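Local structure of bacillaene synthase decarboxylase PksI (Bacillus subtilis, 4Q1K) at residues B[115-120]-B[213-218]; B[163-168]-B[175-180]; B[251-256]-B[260-265]. The protein catalyses decarboxylation of a carrier-bound 3-methylglutaconyl group to 3-methylcrotonyl during assembly of the polyketide antibiotic bacillaene. The protein carries 1 engineered substitution. All coordinates share one frame; numbering follows the deposited sequence.

All three contacts lie within the crotonase-like fold of one subunit of the homotrimer. Contact 1 joins strand 116-120 of the six-stranded sheet to the end of helix 201-215, and contact 2, between helices 161-169 and 171-180, is nested inside the chain loop that contact 1 closes. Contact 3 follows both, at the turn from helix 220-252 into helix 256-265. Centres of contacts 1 and 2 are 25 Å apart, those of 2 and 3 21 Å, and those of 1 and 3 39 Å, on opposite sides of the chain's centre. Each touches a neighbouring subunit, and contact 3 lies beside the active-site residue His-249.

Contact 1 (B[115-120]-B[213-218]); sequences PVIAAM and QELAEK
Leu-215, toward the C-terminal end of helix 201-215, carries this contact with one methyl, CD1, which meets both Ile-117 and Pro-115. The packing is wholly apolar. Ile-117 and Leu-215 reach toward each other tip to tip, Ile-117 CD1 standing 4.0 Å from Leu-215 CD1. The same leucine methyl lies 4.2 Å from Pro-115 CB, so it bridges the strand residue and the proline just before the strand. In Ile-117 the CG1 branch leans beside the backbone N (chi1 -60°) and chi2 is extended, which sends CD1 out to the leucine. The join is small, 107 Å² summed over both sides, and the nearest CA atoms, those of Pro-115 and Leu-215, are 8.3 Å apart.

Polar bonds hold the 213-218 side in shape. A type I turn runs from Leu-215 to Lys-218, with Lys-218 N bonded to Leu-215 O at 3.1 Å. Glu-214 O accepts two bonds, from Glu-217 N at 3.1 Å and from Lys-218 NZ at 2.9 Å, and the two donors arrive from opposite faces of its carbonyl plane. The lysine side chain folds back to a carbonyl four residues earlier, and its NZ lies 56° out of that carbonyl's plane, away from a lone-pair direction. Lys-218 NZ also bonds to Asn-180 O of a neighbouring subunit, and Leu-179 of that subunit packs on Pro-115.

Along helix 201-215, Ala-208 and Ala-212 continue the cover over Ile-117, while the strand backbone is bonded to Val-72, Leu-74 and Ile-137 on its two neighbours. This is helix-on-sheet packing in the core of the crotonase fold, here at the start of an interior strand, where Pro-115 and Lys-218 meet the next subunit of the trimer.

Contact 2 (B[163-168]-B[175-180]); sequences FIVPKK and QEILLN
Val-165 divides its two methyls between two residues of the facing helix, Ile-177 and Leu-178. Its CG1 lies 4.1 Å from Ile-177 CG2, the two side chains meeting at a slant. Its CG2 is likewise 4.1 Å from Leu-178 CD2, but here the side chains slide past each other in opposite directions. With CG1 anti to the backbone N (chi1 178°), the valine spreads its branches so that each serves a different partner. Leu-178 has a second neighbour: its other methyl, CD1, is 4.3 Å from Pro-166 CD, on the proline ring.

Backbone geometry fits this side-by-side packing. The short segments run nearly antiparallel, at 155°, with axes 10.0 Å apart. Helix 161-169 is kinked at Pro-166, whose N has no bond to the preceding turn; the helical pattern resumes with Lys-167 N to Phe-163 O at 3.1 Å.

The two helices follow each other directly in the chain, forming a helical hairpin. Phe-163 faces helix 220-252, Leu-133 of helix 127-133 also packs on Val-165, and Ala-148 covers Ile-177. Beyond the hairpin, Leu-178 touches Leu-230 of one neighbouring subunit, while Lys-167 and Lys-168 meet Phe-171 of the other, so the hairpin packs on helices 127-133 and 220-252 of its own chain and itself forms part of the trimer interface.

Contact 3 (B[251-256]-B[260-265]); sequences ATFHHE and SRIKGL. Engineered in segment 251-256: Ala-251 (natural residue Lys).
Glu-256 O accepts the backbone N of Ser-260 at 3.2 Å, an i to i+4 backbone bond in the first turn of helix 256-265, with an N-H...O angle of 161° and the donor lying in the carbonyl plane. Just before that helix, His-255 takes the N-cap position, and its side chain turns back toward the preceding helix: His-255 NE2 donates to the O of the engineered Ala-251 at 3.2 Å, in a bent bond (143°) with the acceptor tilted out of the imidazole plane.

Among the side chains, Ser-260 OG sits beside its own backbone N (chi1 -65°), which brings it to 3.5 Å from Glu-256 O; any hydrogen bond there is weak and unsettled. The apolar part is a single meeting of Phe-253 and Ile-262, where Ile-262 CD1 comes in at the ring edge, close to the ring plane, 4.3 Å from CE2. Phe-253 CB stands 4.1 Å above the plane of the His-254 ring, over its centre. The phenyl ring of Phe-253 stacks on Phe-155 and meets His-249 edge-to-face, while Ile-262 packs on Leu-90 and Leu-91 of helix 87-94.

The exposed side carries opposite charges that do not touch: Glu-256 OE2 and Lys-263 NZ are 6.0 Å apart, so any attraction is through space and probably modest. The join thus rests on the Ser-260 N to Glu-256 O bond and one methyl-to-ring-edge contact, with no salt bridge between Glu-256 and Lys-263, and through Phe-253 it links the C-terminal helix to the aromatic packing around the catalytic histidine, His-249.

Contact 1 (B[115-120]-B[213-218])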
ATOM      1  N   PRO B 115       0.138  -2.244 -22.449  1.00 18.30           N
ATOM      2  CA  PRO B 115      -0.741  -2.140 -21.284  1.00 19.90           C
ATOM      3  C   PRO B 115      -2.051  -2.885 -21.528  1.00 18.84           C
ATOM      4  O   PRO B 115      -2.624  -2.848 -22.651  1.00 21.58           O
ATOM      5  CB  PRO B 115      -1.048  -0.618 -21.246  1.00 19.34           C
ATOM      6  CG  PRO B 115       0.204   0.013 -21.730  1.00 19.40           C
ATOM      7  CD  PRO B 115       0.647  -0.894 -22.872  1.00 18.94           C
ATOM      8  N   VAL B 116      -2.474  -3.615 -20.503  1.00 17.57           N
ATOM      9  CA  VAL B 116      -3.757  -4.335 -20.596  1.00 17.00           C
ATOM     10  C   VAL B 116      -4.692  -3.702 -19.498  1.00 18.63           C
ATOM     11  O   VAL B 116      -4.249  -3.484 -18.349  1.00 17.26           O
ATOM     12  CB  VAL B 116      -3.559  -5.800 -20.225  1.00 18.84           C
ATOM     13  CG1 VAL B 116      -4.875  -6.574 -20.219  1.00 19.25           C
ATOM     14  CG2 VAL B 116      -2.508  -6.410 -21.229  1.00 19.45           C
ATOM     15  N   ILE B 117      -5.935  -3.433 -19.890  1.00 18.03           N
ATOM     16  CA  ILE B 117      -6.982  -2.973 -18.952  1.00 17.02           C
ATOM     17  C   ILE B 117      -7.916  -4.164 -18.735  1.00 19.13           C
ATOM     18  O   ILE B 117      -8.563  -4.630 -19.684  1.00 18.41           O
ATOM     19  CB  ILE B 117      -7.772  -1.824 -19.587  1.00 16.92           C
ATOM     20  CG1 ILE B 117      -6.787  -0.671 -19.891  1.00 17.12           C
ATOM     21  CG2 ILE B 117      -9.026  -1.412 -18.709  1.00 19.09           C
ATOM     22  CD1 ILE B 117      -7.363   0.251 -20.972  1.00 18.56           C
ATOM     23  N   ALA B 118      -7.999  -4.628 -17.506  1.00 18.18           N
ATOM     24  CA  ALA B 118      -8.991  -5.678 -17.144  1.00 17.44           C
ATOM     25  C   ALA B 118     -10.302  -4.950 -16.774  1.00 18.12           C
ATOM     26  O   ALA B 118     -10.419  -4.319 -15.673  1.00 19.60           O
ATOM     27  CB  ALA B 118      -8.524  -6.427 -15.896  1.00 17.52           C
ATOM     28  N   ALA B 119     -11.218  -4.926 -17.733  1.00 18.53           N
ATOM     29  CA  ALA B 119     -12.534  -4.258 -17.527  1.00 18.69           C
ATOM     30  C   ALA B 119     -13.455  -5.370 -16.925  1.00 16.89           C
ATOM     31  O   ALA B 119     -14.138  -6.114 -17.680  1.00 16.35           O
ATOM     32  CB  ALA B 119     -13.047  -3.761 -18.893  1.00 18.26           C
ATOM     33  N   MET B 120     -13.477  -5.460 -15.616  1.00 18.06           N
ATOM     34  CA  MET B 120     -14.179  -6.576 -14.910  1.00 18.31           C
ATOM     35  C   MET B 120     -15.580  -6.073 -14.659  1.00 21.15           C
ATOM     36  O   MET B 120     -15.940  -5.631 -13.509  1.00 19.30           O
ATOM     37  CB  MET B 120     -13.430  -6.898 -13.602  1.00 17.96           C
ATOM     38  CG  MET B 120     -11.969  -7.283 -13.851  1.00 20.75           C
ATOM     39  SD  MET B 120     -11.376  -8.071 -12.273  1.00 31.12           S
ATOM     40  CE  MET B 120      -9.709  -8.201 -12.604  1.00 32.13           C
ATOM     41  N   GLN B 213      -8.323   4.742 -25.306  1.00 19.34           N
ATOM     42  CA  GLN B 213      -8.118   5.844 -26.252  1.00 19.52           C
ATOM     43  C   GLN B 213      -7.080   6.803 -25.756  1.00 21.04           C
ATOM     44  O   GLN B 213      -6.275   7.283 -26.564  1.00 21.52           O
ATOM     45  CB  GLN B 213      -9.420   6.619 -26.456  1.00 21.22           C
ATOM     46  CG  GLN B 213     -10.365   5.745 -27.289  1.00 21.27           C
ATOM     47  CD  GLN B 213     -11.771   6.294 -27.405  1.00 28.29           C
ATOM     48  OE1 GLN B 213     -12.331   6.723 -26.441  1.00 26.92           O
ATOM     49  NE2 GLN B 213     -12.370   6.228 -28.616  1.00 30.34           N
ATOM     50  N   GLU B 214      -7.114   7.122 -24.466  1.00 19.44           N
ATOM     51  CA  GLU B 214      -6.040   7.979 -23.880  1.00 22.44           C
ATOM     52  C   GLU B 214      -4.655   7.339 -23.982  1.00 22.62           C
ATOM     53  O   GLU B 214      -3.692   7.987 -24.358  1.00 22.74           O
ATOM     54  CB  GLU B 214      -6.418   8.444 -22.465  1.00 23.13           C
ATOM     55  CG  GLU B 214      -7.668   9.304 -22.549  1.00 26.75           C
ATOM     56  CD  GLU B 214      -8.269   9.576 -21.152  1.00 39.34           C
ATOM     57  OE1 GLU B 214      -7.598   9.256 -20.170  1.00 34.02           O
ATOM     58  OE2 GLU B 214      -9.413  10.033 -20.997  1.00 37.02           O
ATOM     59  N   LEU B 215      -4.546   6.047 -23.672  1.00 19.45           N
ATOM     60  CA  LEU B 215      -3.265   5.408 -23.770  1.00 18.49           C
ATOM     61  C   LEU B 215      -2.767   5.440 -25.221  1.00 18.67           C
ATOM     62  O   LEU B 215      -1.563   5.566 -25.450  1.00 18.97           O
ATOM     63  CB  LEU B 215      -3.382   3.958 -23.282  1.00 19.21           C
ATOM     64  CG  LEU B 215      -3.456   3.808 -21.748  1.00 19.31           C
ATOM     65  CD1 LEU B 215      -3.965   2.397 -21.402  1.00 21.26           C
ATOM     66  CD2 LEU B 215      -2.081   4.128 -21.088  1.00 16.00           C
ATOM     67  N   ALA B 216      -3.693   5.219 -26.153  1.00 19.46           N
ATOM     68  CA  ALA B 216      -3.327   5.226 -27.579  1.00 19.76           C
ATOM     69  C   ALA B 216      -2.902   6.550 -28.127  1.00 19.93           C
ATOM     70  O   ALA B 216      -2.497   6.664 -29.281  1.00 22.55           O
ATOM     71  CB  ALA B 216      -4.465   4.607 -28.468  1.00 20.77           C
ATOM     72  N   GLU B 217      -3.007   7.612 -27.327  1.00 21.55           N
ATOM     73  CA  GLU B 217      -2.357   8.862 -27.735  1.00 23.32           C
ATOM     74  C   GLU B 217      -0.837   8.875 -27.632  1.00 21.57           C
ATOM     75  O   GLU B 217      -0.236   9.757 -28.214  1.00 22.96           O
ATOM     76  CB  GLU B 217      -2.900   9.999 -26.889  1.00 22.81           C
ATOM     77  CG  GLU B 217      -4.381  10.197 -27.202  1.00 25.69           C
ATOM     78  CD  GLU B 217      -5.023  11.194 -26.238  1.00 34.90           C
ATOM     79  OE1 GLU B 217      -4.336  11.782 -25.370  1.00 37.09           O
ATOM     80  OE2 GLU B 217      -6.234  11.382 -26.369  1.00 41.93           O
ATOM     81  N   LYS B 218      -0.226   7.886 -26.943  1.00 18.88           N
ATOM     82  CA  LYS B 218       1.236   7.819 -26.740  1.00 18.18           C
ATOM     83  C   LYS B 218       1.876   6.995 -27.871  1.00 21.37           C
ATOM     84  O   LYS B 218       1.164   6.191 -28.466  1.00 21.31           O
ATOM     85  CB  LYS B 218       1.518   7.002 -25.467  1.00 18.84           C
ATOM     86  CG  LYS B 218       1.359   7.874 -24.189  1.00 20.24           C
ATOM     87  CD  LYS B 218      -0.103   8.372 -24.064  1.00 22.46           C
ATOM     88  CE  LYS B 218      -0.496   8.878 -22.683  1.00 24.91           C
ATOM     89  NZ  LYS B 218      -1.904   9.370 -22.563  1.00 21.37           N
TER

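Contact 2 (B[163-168]-B[175-180])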
ATOM      1  N   PHE B 163       1.009 -13.614  -4.696  1.00 20.08           N
ATOM      2  CA  PHE B 163       1.947 -12.519  -5.030  1.00 20.01           C
ATOM      3  C   PHE B 163       1.109 -11.312  -5.524  1.00 17.46           C
ATOM      4  O   PHE B 163       1.297 -10.176  -5.058  1.00 20.83           O
ATOM      5  CB  PHE B 163       2.842 -13.038  -6.156  1.00 21.17           C
ATOM      6  CG  PHE B 163       3.703 -11.953  -6.745  1.00 22.20           C
ATOM      7  CD1 PHE B 163       4.757 -11.459  -5.996  1.00 22.25           C
ATOM      8  CD2 PHE B 163       3.386 -11.369  -7.975  1.00 24.84           C
ATOM      9  CE1 PHE B 163       5.590 -10.456  -6.510  1.00 25.26           C
ATOM     10  CE2 PHE B 163       4.177 -10.307  -8.454  1.00 30.08           C
ATOM     11  CZ  PHE B 163       5.282  -9.848  -7.700  1.00 24.02           C
ATOM     12  N   ILE B 164       0.143 -11.544  -6.456  1.00 17.83           N
ATOM     13  CA  ILE B 164      -0.507 -10.389  -7.145  1.00 16.91           C
ATOM     14  C   ILE B 164      -1.565  -9.718  -6.281  1.00 19.81           C
ATOM     15  O   ILE B 164      -1.818  -8.505  -6.406  1.00 17.27           O
ATOM     16  CB  ILE B 164      -1.026 -10.799  -8.541  1.00 17.28           C
ATOM     17  CG1 ILE B 164      -1.216  -9.546  -9.479  1.00 18.25           C
ATOM     18  CG2 ILE B 164      -2.325 -11.554  -8.371  1.00 18.40           C
ATOM     19  CD1 ILE B 164       0.051  -8.723  -9.763  1.00 18.28           C
ATOM     20  N   VAL B 165      -2.185 -10.481  -5.385  1.00 20.06           N
ATOM     21  CA  VAL B 165      -3.176  -9.841  -4.503  1.00 18.22           C
ATOM     22  C   VAL B 165      -2.538  -8.779  -3.525  1.00 19.29           C
ATOM     23  O   VAL B 165      -3.012  -7.679  -3.505  1.00 18.04           O
ATOM     24  CB  VAL B 165      -4.134 -10.907  -3.839  1.00 17.85           C
ATOM     25  CG1 VAL B 165      -5.137 -10.164  -2.883  1.00 18.99           C
ATOM     26  CG2 VAL B 165      -4.902 -11.750  -4.932  1.00 18.06           C
ATOM     27  N   PRO B 166      -1.488  -9.128  -2.762  1.00 18.18           N
ATOM     28  CA  PRO B 166      -0.803  -8.128  -1.961  1.00 20.33           C
ATOM     29  C   PRO B 166      -0.232  -7.030  -2.887  1.00 20.58           C
ATOM     30  O   PRO B 166      -0.208  -5.871  -2.520  1.00 21.68           O
ATOM     31  CB  PRO B 166       0.334  -8.898  -1.279  1.00 21.05           C
ATOM     32  CG  PRO B 166       0.024 -10.387  -1.436  1.00 23.36           C
ATOM     33  CD  PRO B 166      -0.950 -10.508  -2.599  1.00 20.48           C
ATOM     34  N   LYS B 167       0.361  -7.436  -4.033  1.00 20.64           N
ATOM     35  CA  LYS B 167       0.978  -6.368  -4.887  1.00 20.94           C
ATOM     36  C   LYS B 167      -0.093  -5.271  -5.294  1.00 19.64           C
ATOM     37  O   LYS B 167       0.231  -4.088  -5.382  1.00 20.04           O
ATOM     38  CB  LYS B 167       1.490  -7.122  -6.144  1.00 19.01           C
ATOM     39  CG  LYS B 167       2.175  -6.202  -7.159  1.00 24.26           C
ATOM     40  CD  LYS B 167       3.226  -5.346  -6.519  1.00 24.76           C
ATOM     41  CE  LYS B 167       4.408  -6.135  -6.010  1.00 25.45           C
ATOM     42  NZ  LYS B 167       5.611  -5.242  -5.825  1.00 31.02           N
ATOM     43  N   LYS B 168      -1.298  -5.683  -5.645  1.00 18.83           N
ATOM     44  CA  LYS B 168      -2.258  -4.721  -6.206  1.00 20.94           C
ATOM     45  C   LYS B 168      -3.192  -4.138  -5.138  1.00 21.02           C
ATOM     46  O   LYS B 168      -3.625  -2.988  -5.298  1.00 20.91           O
ATOM     47  CB  LYS B 168      -3.120  -5.449  -7.245  1.00 20.24           C
ATOM     48  CG  LYS B 168      -2.369  -5.899  -8.545  1.00 20.34           C
ATOM     49  CD  LYS B 168      -1.688  -4.700  -9.205  1.00 25.85           C
ATOM     50  CE  LYS B 168      -0.907  -5.135 -10.426  1.00 31.10           C
ATOM     51  NZ  LYS B 168      -1.808  -5.013 -11.622  1.00 30.26           N
ATOM     52  N   GLN B 175      -4.287 -10.218   3.179  1.00 18.14           N
ATOM     53  CA  GLN B 175      -4.300 -11.308   4.171  1.00 20.66           C
ATOM     54  C   GLN B 175      -5.754 -11.821   4.281  1.00 21.05           C
ATOM     55  O   GLN B 175      -5.987 -12.993   4.348  1.00 20.29           O
ATOM     56  CB  GLN B 175      -3.856 -10.873   5.557  1.00 21.16           C
ATOM     57  CG  GLN B 175      -2.515 -10.155   5.624  1.00 22.60           C
ATOM     58  CD  GLN B 175      -1.449 -10.967   4.870  1.00 26.32           C
ATOM     59  OE1 GLN B 175      -1.132 -10.740   3.649  1.00 33.87           O
ATOM     60  NE2 GLN B 175      -0.943 -11.959   5.558  1.00 23.94           N
ATOM     61  N   GLU B 176      -6.696 -10.867   4.455  1.00 18.78           N
ATOM     62  CA  GLU B 176      -8.054 -11.244   4.714  1.00 18.98           C
ATOM     63  C   GLU B 176      -8.613 -11.928   3.473  1.00 19.83           C
ATOM     64  O   GLU B 176      -9.296 -12.970   3.564  1.00 19.43           O
ATOM     65  CB  GLU B 176      -8.811  -9.884   4.986  1.00 20.78           C
ATOM     66  CG  GLU B 176     -10.268 -10.102   5.234  1.00 26.19           C
ATOM     67  CD  GLU B 176     -10.989  -8.735   5.341  1.00 30.33           C
ATOM     68  OE1 GLU B 176     -10.507  -7.893   6.104  1.00 24.72           O
ATOM     69  OE2 GLU B 176     -12.010  -8.528   4.645  1.00 30.02           O
ATOM     70  N   ILE B 177      -8.390 -11.303   2.311  1.00 17.33           N
ATOM     71  CA  ILE B 177      -8.907 -11.921   1.059  1.00 16.17           C
ATOM     72  C   ILE B 177      -8.411 -13.344   0.817  1.00 17.94           C
ATOM     73  O   ILE B 177      -9.197 -14.236   0.483  1.00 17.15           O
ATOM     74  CB  ILE B 177      -8.518 -11.058  -0.186  1.00 16.55           C
ATOM     75  CG1 ILE B 177      -9.396  -9.770  -0.124  1.00 16.61           C
ATOM     76  CG2 ILE B 177      -8.625 -11.791  -1.560  1.00 17.48           C
ATOM     77  CD1 ILE B 177      -8.907  -8.628  -1.109  1.00 18.01           C
ATOM     78  N   LEU B 178      -7.149 -13.551   1.066  1.00 17.89           N
ATOM     79  CA  LEU B 178      -6.554 -14.877   0.748  1.00 15.90           C
ATOM     80  C   LEU B 178      -6.834 -15.919   1.854  1.00 18.46           C
ATOM     81  O   LEU B 178      -7.188 -17.092   1.491  1.00 21.08           O
ATOM     82  CB  LEU B 178      -5.036 -14.787   0.545  1.00 16.09           C
ATOM     83  CG  LEU B 178      -4.665 -13.908  -0.632  1.00 18.80           C
ATOM     84  CD1 LEU B 178      -3.116 -13.686  -0.588  1.00 20.41           C
ATOM     85  CD2 LEU B 178      -4.996 -14.632  -1.983  1.00 19.22           C
ATOM     86  N   LEU B 179      -6.686 -15.568   3.123  1.00 19.91           N
ATOM     87  CA  LEU B 179      -6.948 -16.556   4.201  1.00 21.64           C
ATOM     88  C   LEU B 179      -8.444 -16.926   4.237  1.00 22.25           C
ATOM     89  O   LEU B 179      -8.767 -18.112   4.488  1.00 22.09           O
ATOM     90  CB  LEU B 179      -6.559 -15.982   5.565  1.00 20.16           C
ATOM     91  CG  LEU B 179      -5.028 -15.834   5.784  1.00 21.38           C
ATOM     92  CD1 LEU B 179      -4.906 -14.947   7.047  1.00 20.12           C
ATOM     93  CD2 LEU B 179      -4.401 -17.175   6.100  1.00 23.87           C
ATOM     94  N   ASN B 180      -9.344 -15.907   4.167  1.00 20.65           N
ATOM     95  CA  ASN B 180     -10.721 -16.202   4.441  1.00 19.93           C
ATOM     96  C   ASN B 180     -11.557 -16.559   3.174  1.00 20.26           C
ATOM     97  O   ASN B 180     -12.686 -17.113   3.312  1.00 19.44           O
ATOM     98  CB  ASN B 180     -11.401 -15.056   5.173  1.00 23.34           C
ATOM     99  CG  ASN B 180     -12.696 -15.494   5.873  1.00 28.02           C
ATOM    100  OD1 ASN B 180     -13.681 -14.697   5.903  1.00 30.67           O
ATOM    101  ND2 ASN B 180     -12.723 -16.715   6.431  1.00 21.72           N
TER

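Contact 3 (B[251-256]-B[260-265])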
ATOM      1  N   ALA B 251       1.115 -29.784  -0.428  1.00 28.40           N
ATOM      2  CA  ALA B 251       0.802 -30.063   0.937  1.00 31.33           C
ATOM      3  C   ALA B 251      -0.715 -29.971   1.282  1.00 33.08           C
ATOM      4  O   ALA B 251      -1.121 -30.415   2.340  1.00 33.20           O
ATOM      5  CB  ALA B 251       1.591 -29.097   1.791  1.00 33.59           C
ATOM      6  N   THR B 252      -1.542 -29.323   0.441  1.00 29.29           N
ATOM      7  CA  THR B 252      -2.951 -29.084   0.807  1.00 26.93           C
ATOM      8  C   THR B 252      -3.999 -29.645  -0.188  1.00 30.15           C
ATOM      9  O   THR B 252      -5.167 -29.847   0.206  1.00 33.51           O
ATOM     10  CB  THR B 252      -3.229 -27.526   1.101  1.00 27.46           C
ATOM     11  OG1 THR B 252      -3.048 -26.748  -0.095  1.00 28.42           O
ATOM     12  CG2 THR B 252      -2.234 -27.023   2.120  1.00 26.39           C
ATOM     13  N   PHE B 253      -3.670 -29.744  -1.456  1.00 25.65           N
ATOM     14  CA  PHE B 253      -4.682 -30.003  -2.466  1.00 29.26           C
ATOM     15  C   PHE B 253      -5.165 -31.455  -2.489  1.00 34.54           C
ATOM     16  O   PHE B 253      -6.215 -31.751  -2.952  1.00 36.25           O
ATOM     17  CB  PHE B 253      -4.182 -29.612  -3.868  1.00 29.65           C
ATOM     18  CG  PHE B 253      -5.186 -28.893  -4.725  1.00 28.68           C
ATOM     19  CD1 PHE B 253      -4.859 -27.701  -5.313  1.00 26.07           C
ATOM     20  CD2 PHE B 253      -6.426 -29.403  -4.964  1.00 25.88           C
ATOM     21  CE1 PHE B 253      -5.744 -27.035  -6.104  1.00 25.73           C
ATOM     22  CE2 PHE B 253      -7.315 -28.738  -5.756  1.00 27.27           C
ATOM     23  CZ  PHE B 253      -6.972 -27.557  -6.345  1.00 27.85           C
ATOM     24  N   HIS B 254      -4.359 -32.360  -2.016  1.00 37.03           N
ATOM     25  CA  HIS B 254      -4.666 -33.738  -2.337  1.00 37.46           C
ATOM     26  C   HIS B 254      -5.383 -34.461  -1.238  1.00 38.91           C
ATOM     27  O   HIS B 254      -5.406 -35.664  -1.160  1.00 37.80           O
ATOM     28  CB  HIS B 254      -3.416 -34.433  -2.816  1.00 37.68           C
ATOM     29  CG  HIS B 254      -2.722 -33.705  -3.936  1.00 36.29           C
ATOM     30  ND1 HIS B 254      -3.286 -33.492  -5.108  1.00 40.15           N
ATOM     31  CD2 HIS B 254      -1.495 -33.134  -3.998  1.00 35.34           C
ATOM     32  CE1 HIS B 254      -2.458 -32.823  -5.880  1.00 39.55           C
ATOM     33  NE2 HIS B 254      -1.360 -32.609  -5.202  1.00 39.62           N
ATOM     34  N   HIS B 255      -6.025 -33.711  -0.390  1.00 36.59           N
ATOM     35  CA  HIS B 255      -6.635 -34.333   0.734  1.00 38.72           C
ATOM     36  C   HIS B 255      -8.027 -34.682   0.387  1.00 37.24           C
ATOM     37  O   HIS B 255      -8.668 -33.972  -0.336  1.00 33.62           O
ATOM     38  CB  HIS B 255      -6.636 -33.430   1.919  1.00 39.44           C
ATOM     39  CG  HIS B 255      -5.301 -33.212   2.506  1.00 44.39           C
ATOM     40  ND1 HIS B 255      -4.686 -34.125   3.202  1.00 46.54           N
ATOM     41  CD2 HIS B 255      -4.492 -32.112   2.509  1.00 49.39           C
ATOM     42  CE1 HIS B 255      -3.532 -33.648   3.633  1.00 54.49           C
ATOM     43  NE2 HIS B 255      -3.415 -32.414   3.208  1.00 48.17           N
ATOM     44  N   GLU B 256      -8.522 -35.804   0.882  1.00 36.52           N
ATOM     45  CA  GLU B 256      -9.879 -36.190   0.525  1.00 33.14           C
ATOM     46  C   GLU B 256     -10.900 -35.070   0.809  1.00 32.71           C
ATOM     47  O   GLU B 256     -11.912 -34.925   0.102  1.00 30.90           O
ATOM     48  CB  GLU B 256     -10.287 -37.490   1.277  1.00 38.39           C
ATOM     49  CG  GLU B 256     -11.728 -37.885   0.936  1.00 42.96           C
ATOM     50  CD  GLU B 256     -11.879 -38.470  -0.482  1.00 50.88           C
ATOM     51  OE1 GLU B 256     -10.907 -39.001  -1.039  1.00 51.52           O
ATOM     52  OE2 GLU B 256     -12.984 -38.414  -1.053  1.00 58.15           O
ATOM     53  N   SER B 260     -14.246 -33.359  -1.335  1.00 30.94           N
ATOM     54  CA  SER B 260     -15.589 -33.182  -0.778  1.00 33.93           C
ATOM     55  C   SER B 260     -16.038 -31.742  -0.898  1.00 29.94           C
ATOM     56  O   SER B 260     -17.184 -31.492  -1.226  1.00 27.14           O
ATOM     57  CB  SER B 260     -15.609 -33.495   0.725  1.00 36.53           C
ATOM     58  OG  SER B 260     -15.314 -34.849   0.869  1.00 40.67           O
ATOM     59  N   ARG B 261     -15.151 -30.813  -0.552  1.00 28.16           N
ATOM     60  CA  ARG B 261     -15.547 -29.363  -0.669  1.00 27.25           C
ATOM     61  C   ARG B 261     -15.787 -28.901  -2.114  1.00 25.10           C
ATOM     62  O   ARG B 261     -16.681 -28.117  -2.370  1.00 27.48           O
ATOM     63  CB  ARG B 261     -14.522 -28.440   0.002  1.00 27.98           C
ATOM     64  CG  ARG B 261     -14.421 -28.689   1.507  1.00 31.15           C
ATOM     65  CD  ARG B 261     -13.102 -28.111   1.979  1.00 30.78           C
ATOM     66  NE  ARG B 261     -12.884 -28.294   3.419  1.00 33.04           N
ATOM     67  CZ  ARG B 261     -13.033 -27.333   4.310  1.00 36.25           C
ATOM     68  NH1 ARG B 261     -13.335 -26.084   3.891  1.00 40.01           N
ATOM     69  NH2 ARG B 261     -12.823 -27.606   5.630  1.00 31.49           N
ATOM     70  N   ILE B 262     -14.948 -29.348  -3.045  1.00 25.61           N
ATOM     71  CA  ILE B 262     -15.170 -28.975  -4.447  1.00 26.89           C
ATOM     72  C   ILE B 262     -16.493 -29.528  -4.909  1.00 31.91           C
ATOM     73  O   ILE B 262     -17.234 -28.871  -5.623  1.00 32.25           O
ATOM     74  CB  ILE B 262     -14.050 -29.488  -5.386  1.00 26.49           C
ATOM     75  CG1 ILE B 262     -12.701 -28.864  -4.997  1.00 23.99           C
ATOM     76  CG2 ILE B 262     -14.372 -29.268  -6.855  1.00 25.36           C
ATOM     77  CD1 ILE B 262     -11.518 -29.490  -5.737  1.00 31.03           C
ATOM     78  N   LYS B 263     -16.787 -30.781  -4.564  1.00 29.72           N
ATOM     79  CA  LYS B 263     -18.044 -31.335  -5.025  1.00 30.63           C
ATOM     80  C   LYS B 263     -19.185 -30.744  -4.326  1.00 31.62           C
ATOM     81  O   LYS B 263     -20.221 -30.526  -4.958  1.00 31.62           O
ATOM     82  CB  LYS B 263     -18.050 -32.856  -4.823  1.00 31.51           C
ATOM     83  CG  LYS B 263     -17.201 -33.499  -5.885  1.00 39.00           C
ATOM     84  CD  LYS B 263     -17.559 -34.951  -6.000  1.00 50.93           C
ATOM     85  CE  LYS B 263     -16.566 -35.769  -5.237  1.00 58.98           C
ATOM     86  NZ  LYS B 263     -16.783 -37.217  -5.563  1.00 79.89           N
ATOM     87  N   GLY B 264     -19.006 -30.447  -3.025  1.00 31.05           N
ATOM     88  CA  GLY B 264     -20.100 -29.900  -2.192  1.00 30.53           C
ATOM     89  C   GLY B 264     -20.391 -28.430  -2.393  1.00 29.48           C
ATOM     90  O   GLY B 264     -21.546 -28.015  -2.305  1.00 30.88           O
ATOM     91  N   LEU B 265     -19.348 -27.623  -2.583  1.00 28.11           N
ATOM     92  CA  LEU B 265     -19.541 -26.160  -2.400  1.00 27.10           C
ATOM     93  C   LEU B 265     -19.351 -25.399  -3.722  1.00 30.10           C
ATOM     94  O   LEU B 265     -19.466 -24.145  -3.744  1.00 31.07           O
ATOM     95  CB  LEU B 265     -18.482 -25.596  -1.370  1.00 27.84           C
ATOM     96  CG  LEU B 265     -18.449 -26.337  -0.015  1.00 28.65           C
ATOM     97  CD1 LEU B 265     -17.372 -25.784   0.888  1.00 30.62           C
ATOM     98  CD2 LEU B 265     -19.799 -26.267   0.620  1.00 28.00           C
TER